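Local coordinates for protein predicted component of a thermophile-specific DNA repair system, contains a RAMP domain (Methanopyrus kandleri, PDB 4N0L) that probably binds CRISPR RNA as the Csm3 subunit of a type III-A CRISPR antiviral system, built on an RRM-like fold of the RAMP superfamily, at residues 13-18 and 218-223; 251-256 and 268-273. All blocks are in the same frame, centred on the assembly; numbering follows the deposited sequence.

Both contacts sit on the antiparallel sheet of the RRM-like core, and their centres are about 11 Å apart. Contact 1 pairs the end of strand 7-16 with the turn that leads into strand 223-231, its neighbour in the sheet. Contact 2 comes later in the chain and lays the end of helix 238-255 against strand 268-278, the neighbour of strand 7-16 on its other side. The two meet through the backbone hydrogen bond from Arg-271 N to Glu-13 O and through a long, weak ion pair of Arg-15 with Glu-269. Strand 7-16 thus lies between the two later strands, and contact 2 adds a helix to this sheet, well away from the zinc site.

Contact 1 of 2, residues 13-18 and 218-223; sequences EIRLRT and VPKGSR
Two neighbouring strands of the RRM-like sheet meet here: the end of strand 7-16 runs antiparallel to the start of strand 223-231, and a type II beta turn, Pro-219 to Ser-222, leads into the pairing. Arg-15 and Arg-223 form a non-hydrogen-bonded pair. Beyond it, Leu-16 N donates to Ser-222 O at 3.1 Å, and Gly-221 N returns a bond to Leu-16 O at 2.9 Å. Gly-221 has a positive phi of 95°, as the third position of such a turn commonly does. The turn is closed from within by Ser-222, whose OG and N both reach Pro-219 O from the same face of its plane.

On the face carrying Arg-15 and Arg-223, the extended Glu-13 side chain lies across that of Arg-223. Its OE1 accepts a salt-bridging hydrogen bond from Arg-223 NH1 at 2.8 Å, in the guanidinium plane although the carboxylate is turned 53° from it. The other oxygen, OE2, is bonded to Thr-306. Arg-15 leaves the strand with CG anti to the backbone N (chi1 -179°), which brings CD over one face of the Arg-223 guanidinium, 3.7 Å from NH2. A water accepts from both Arg-15 NE and Arg-223 NH2. On the side of strand 7-16 away from Arg-15, Leu-16 CD1 meets Val-218 CG1 at 3.6 Å, the two side chains crossing at about a right angle. At the turn, the aliphatic part of Lys-220 passes over the carbonyl of Arg-17, with CD 3.3 Å from Arg-17 O.

The two arginines are like charges at close quarters, and Arg-271 adds a third near Arg-223. Glu-13 on Arg-223 and Glu-269 on Arg-271 probably offset part of that repulsion, while the shared water links Arg-15 to Arg-223.

Contact 2 of 2, residues 251-256 and 268-273; sequences LVEDQG and VEFRIA
Glu-253, near the C-terminal end of helix 238-255, reaches across to Phe-270 on strand 268-278, where the helix packs against the sheet of the RRM-like core. The short helix and strand segments run nearly antiparallel, at 154°, and their axes approach to 7.3 Å. Glu-253, Phe-270 and Val-268 carry most of the buried surface of this join.

With CG anti to its own carbonyl carbon and the chain extended beyond it, Glu-253 stretches out to the strand. CG lies 3.5 Å from Phe-270 CD1, at the ring's edge, and the carboxylate is only 20° from the ring plane. OE2 uses its anti lone pair to accept Phe-270 N at 2.8 Å, in an almost straight bond of 172°. The same oxygen makes a salt bridge to Arg-332, so a buried charge has both a backbone donor and a cationic partner.

Val-252 approaches another part of the same ring edge, with CG1 in the ring plane and 3.8 Å from CE1. Val-268 packs against this methyl from the strand, its CG2 lying 4.0 Å from Val-252 CG1. Ile-14 of strand 7-16 touches both Val-268 and Phe-270, joining this apolar patch to the neighbouring strand.

A water also bridges the segments: it donates to Val-252 O and Glu-253 O and accepts from Val-268 N at 2.6 Å.

Contact 1 of 2, residues 13-18 and 218-223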
loop_
_atom_site.group_PDB
_atom_site.type_symbol
_atom_site.label_atom_id
_atom_site.label_comp_id
_atom_site.label_asym_id
_atom_site.label_seq_id
_atom_site.Cartn_x
_atom_site.Cartn_y
_atom_site.Cartn_z
ATOM N N GLU A 13 8.725 9.621 6.305
ATOM C CA GLU A 13 7.580 10.485 6.557
ATOM C C GLU A 13 6.881 10.916 5.275
ATOM O O GLU A 13 7.433 10.821 4.176
ATOM C CB GLU A 13 8.005 11.725 7.356
ATOM C CG GLU A 13 8.921 12.676 6.602
ATOM C CD GLU A 13 9.322 13.894 7.423
ATOM O OE1 GLU A 13 9.913 14.828 6.841
ATOM O OE2 GLU A 13 9.058 13.916 8.645
ATOM N N ILE A 14 5.644 11.369 5.432
ATOM C CA ILE A 14 4.874 11.913 4.327
ATOM C C ILE A 14 4.917 13.435 4.372
ATOM O O ILE A 14 4.543 14.037 5.376
ATOM C CB ILE A 14 3.406 11.452 4.370
ATOM C CG1 ILE A 14 3.318 9.924 4.405
ATOM C CG2 ILE A 14 2.629 12.032 3.192
ATOM C CD1 ILE A 14 1.936 9.408 4.742
ATOM N N ARG A 15 5.385 14.057 3.296
ATOM C CA ARG A 15 5.321 15.509 3.183
ATOM C C ARG A 15 4.214 15.918 2.225
ATOM O O ARG A 15 4.118 15.388 1.121
ATOM C CB ARG A 15 6.650 16.095 2.709
ATOM C CG ARG A 15 6.612 17.616 2.604
ATOM C CD ARG A 15 7.897 18.200 2.053
ATOM N NE ARG A 15 7.782 19.645 1.880
ATOM C CZ ARG A 15 7.345 20.230 0.770
ATOM N NH1 ARG A 15 6.987 19.495 -0.273
ATOM N NH2 ARG A 15 7.267 21.552 0.702
ATOM N N LEU A 16 3.364 16.846 2.656
ATOM C CA LEU A 16 2.343 17.398 1.774
ATOM C C LEU A 16 2.925 18.485 0.874
ATOM O O LEU A 16 3.518 19.446 1.361
ATOM C CB LEU A 16 1.175 17.965 2.583
ATOM C CG LEU A 16 0.293 16.950 3.311
ATOM C CD1 LEU A 16 -0.284 17.563 4.569
ATOM C CD2 LEU A 16 -0.820 16.454 2.400
ATOM N N ARG A 17 2.752 18.331 -0.436
ATOM C CA ARG A 17 3.163 19.361 -1.384
ATOM C C ARG A 17 2.090 20.438 -1.477
ATOM O O ARG A 17 2.365 21.568 -1.875
ATOM C CB ARG A 17 3.445 18.767 -2.767
ATOM C CG ARG A 17 4.376 17.569 -2.759
ATOM C CD ARG A 17 5.093 17.401 -4.094
ATOM N NE ARG A 17 4.201 16.951 -5.159
ATOM C CZ ARG A 17 3.567 17.762 -6.001
ATOM N NH1 ARG A 17 3.733 19.075 -5.912
ATOM N NH2 ARG A 17 2.773 17.261 -6.937
ATOM N N THR A 18 0.862 20.074 -1.119
ATOM C CA THR A 18 -0.236 21.032 -1.056
ATOM C C THR A 18 -0.922 20.945 0.298
ATOM O O THR A 18 -0.915 19.895 0.938
ATOM C CB THR A 18 -1.286 20.791 -2.166
ATOM O OG1 THR A 18 -1.827 19.469 -2.042
ATOM C CG2 THR A 18 -0.664 20.958 -3.544
ATOM N N VAL A 218 -4.655 21.912 6.991
ATOM C CA VAL A 218 -3.303 21.400 7.178
ATOM C C VAL A 218 -2.375 22.110 6.195
ATOM O O VAL A 218 -2.526 21.959 4.987
ATOM C CB VAL A 218 -3.233 19.878 6.957
ATOM C CG1 VAL A 218 -1.839 19.363 7.261
ATOM C CG2 VAL A 218 -4.258 19.178 7.827
ATOM N N PRO A 219 -1.419 22.901 6.710
ATOM C CA PRO A 219 -0.544 23.701 5.842
ATOM C C PRO A 219 0.334 22.855 4.930
ATOM O O PRO A 219 0.688 21.728 5.274
ATOM C CB PRO A 219 0.324 24.487 6.832
ATOM C CG PRO A 219 -0.413 24.441 8.125
ATOM C CD PRO A 219 -1.158 23.145 8.138
ATOM N N LYS A 220 0.670 23.405 3.769
ATOM C CA LYS A 220 1.625 22.778 2.866
ATOM C C LYS A 220 2.976 22.658 3.569
ATOM O O LYS A 220 3.377 23.560 4.301
ATOM C CB LYS A 220 1.737 23.590 1.571
ATOM C CG LYS A 220 3.051 23.464 0.835
ATOM C CD LYS A 220 3.074 24.367 -0.382
ATOM C CE LYS A 220 4.425 24.320 -1.071
ATOM N NZ LYS A 220 4.394 24.994 -2.398
ATOM N N GLY A 221 3.664 21.540 3.368
ATOM C CA GLY A 221 4.938 21.308 4.025
ATOM C C GLY A 221 4.807 20.504 5.305
ATOM O O GLY A 221 5.809 20.118 5.910
ATOM N N SER A 222 3.568 20.252 5.719
ATOM C CA SER A 222 3.303 19.435 6.901
ATOM C C SER A 222 3.838 18.025 6.707
ATOM O O SER A 222 3.899 17.519 5.585
ATOM C CB SER A 222 1.806 19.385 7.202
ATOM O OG SER A 222 1.306 20.676 7.501
ATOM N N ARG A 223 4.225 17.388 7.804
ATOM C CA ARG A 223 4.876 16.094 7.712
ATOM C C ARG A 223 4.279 15.096 8.695
ATOM O O ARG A 223 4.085 15.399 9.873
ATOM C CB ARG A 223 6.379 16.253 7.932
ATOM C CG ARG A 223 7.060 17.025 6.807
ATOM C CD ARG A 223 8.396 17.589 7.237
ATOM N NE ARG A 223 8.908 18.575 6.289
ATOM C CZ ARG A 223 9.886 18.342 5.421
ATOM N NH1 ARG A 223 10.465 17.149 5.378
ATOM N NH2 ARG A 223 10.290 19.302 4.600
HETATM O O HOH W 1 8.586 21.478 4.196
#

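Contact 2 of 2, residues 251-256 and 268-273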
loop_
_atom_site.group_PDB
_atom_site.type_symbol
_atom_site.label_atom_id
_atom_site.label_comp_id
_atom_site.label_asym_id
_atom_site.label_seq_id
_atom_site.Cartn_x
_atom_site.Cartn_y
_atom_site.Cartn_z
ATOM N N LEU A 251 2.224 6.112 -7.281
ATOM C CA LEU A 251 0.916 6.453 -7.831
ATOM C C LEU A 251 0.157 7.413 -6.921
ATOM O O LEU A 251 -0.522 8.324 -7.395
ATOM C CB LEU A 251 0.089 5.191 -8.060
ATOM C CG LEU A 251 0.586 4.269 -9.172
ATOM C CD1 LEU A 251 -0.130 2.934 -9.109
ATOM C CD2 LEU A 251 0.399 4.921 -10.534
ATOM N N VAL A 252 0.263 7.190 -5.614
ATOM C CA VAL A 252 -0.362 8.070 -4.633
ATOM C C VAL A 252 0.264 9.467 -4.705
ATOM O O VAL A 252 -0.430 10.477 -4.573
ATOM C CB VAL A 252 -0.241 7.498 -3.206
ATOM C CG1 VAL A 252 -0.792 8.481 -2.186
ATOM C CG2 VAL A 252 -0.991 6.180 -3.106
ATOM N N GLU A 253 1.576 9.519 -4.917
ATOM C CA GLU A 253 2.270 10.791 -5.123
ATOM C C GLU A 253 1.724 11.525 -6.349
ATOM O O GLU A 253 1.434 12.718 -6.286
ATOM C CB GLU A 253 3.783 10.576 -5.271
ATOM C CG GLU A 253 4.467 10.075 -4.000
ATOM C CD GLU A 253 5.976 9.929 -4.148
ATOM O OE1 GLU A 253 6.456 9.760 -5.288
ATOM O OE2 GLU A 253 6.684 9.969 -3.117
ATOM N N ASP A 254 1.573 10.802 -7.455
ATOM C CA ASP A 254 1.136 11.398 -8.717
ATOM C C ASP A 254 -0.339 11.795 -8.733
ATOM O O ASP A 254 -0.728 12.723 -9.441
ATOM C CB ASP A 254 1.395 10.433 -9.880
ATOM C CG ASP A 254 2.869 10.262 -10.186
ATOM O OD1 ASP A 254 3.210 9.297 -10.901
ATOM O OD2 ASP A 254 3.685 11.079 -9.710
ATOM N N GLN A 255 -1.164 11.088 -7.967
ATOM C CA GLN A 255 -2.608 11.273 -8.068
ATOM C C GLN A 255 -3.271 11.743 -6.770
ATOM O O GLN A 255 -4.465 12.038 -6.759
ATOM C CB GLN A 255 -3.260 9.970 -8.545
ATOM C CG GLN A 255 -3.008 9.664 -10.020
ATOM C CD GLN A 255 -3.485 8.280 -10.426
ATOM O OE1 GLN A 255 -2.687 7.354 -10.578
ATOM N NE2 GLN A 255 -4.793 8.136 -10.613
ATOM N N GLY A 256 -2.508 11.809 -5.683
ATOM C CA GLY A 256 -3.029 12.318 -4.422
ATOM C C GLY A 256 -3.496 11.234 -3.464
ATOM O O GLY A 256 -3.954 10.173 -3.898
ATOM N N VAL A 268 1.322 14.552 -2.154
ATOM C CA VAL A 268 2.237 14.104 -1.107
ATOM C C VAL A 268 3.547 13.541 -1.636
ATOM O O VAL A 268 3.649 13.127 -2.792
ATOM C CB VAL A 268 1.597 13.013 -0.204
ATOM C CG1 VAL A 268 0.379 13.552 0.537
ATOM C CG2 VAL A 268 1.253 11.768 -1.021
ATOM N N GLU A 269 4.548 13.534 -0.764
ATOM C CA GLU A 269 5.822 12.887 -1.030
ATOM C C GLU A 269 6.050 11.824 0.031
ATOM O O GLU A 269 5.880 12.090 1.222
ATOM C CB GLU A 269 6.972 13.891 -0.994
ATOM C CG GLU A 269 6.887 15.025 -1.995
ATOM C CD GLU A 269 7.875 16.137 -1.676
ATOM O OE1 GLU A 269 8.686 15.961 -0.740
ATOM O OE2 GLU A 269 7.839 17.187 -2.352
ATOM N N PHE A 270 6.437 10.627 -0.386
ATOM C CA PHE A 270 6.855 9.613 0.573
ATOM C C PHE A 270 8.371 9.619 0.706
ATOM O O PHE A 270 9.081 9.063 -0.132
ATOM C CB PHE A 270 6.356 8.228 0.158
ATOM C CG PHE A 270 4.860 8.103 0.158
ATOM C CD1 PHE A 270 4.133 8.279 -1.009
ATOM C CD2 PHE A 270 4.177 7.819 1.333
ATOM C CE1 PHE A 270 2.756 8.169 -1.008
ATOM C CE2 PHE A 270 2.799 7.708 1.342
ATOM C CZ PHE A 270 2.085 7.882 0.170
ATOM N N ARG A 271 8.863 10.236 1.773
ATOM C CA ARG A 271 10.297 10.333 1.993
ATOM C C ARG A 271 10.731 9.154 2.849
ATOM O O ARG A 271 10.546 9.149 4.064
ATOM C CB ARG A 271 10.659 11.661 2.661
ATOM C CG ARG A 271 10.419 12.871 1.769
ATOM C CD ARG A 271 10.661 14.184 2.498
ATOM N NE ARG A 271 10.525 15.326 1.597
ATOM C CZ ARG A 271 11.234 16.447 1.689
ATOM N NH1 ARG A 271 12.132 16.596 2.654
ATOM N NH2 ARG A 271 11.038 17.428 0.816
ATOM N N ILE A 272 11.296 8.146 2.197
ATOM C CA ILE A 272 11.601 6.883 2.852
ATOM C C ILE A 272 13.090 6.791 3.149
ATOM O O ILE A 272 13.913 6.682 2.239
ATOM C CB ILE A 272 11.158 5.691 1.989
ATOM C CG1 ILE A 272 9.659 5.787 1.700
ATOM C CG2 ILE A 272 11.500 4.380 2.677
ATOM C CD1 ILE A 272 9.167 4.826 0.637
ATOM N N ALA A 273 13.429 6.841 4.432
ATOM C CA ALA A 273 14.819 6.925 4.858
ATOM C C ALA A 273 15.502 5.562 4.915
ATOM O O ALA A 273 16.711 5.461 4.694
ATOM C CB ALA A 273 14.904 7.607 6.214
HETATM O O HOH W 2 0.252 13.286 -4.192
#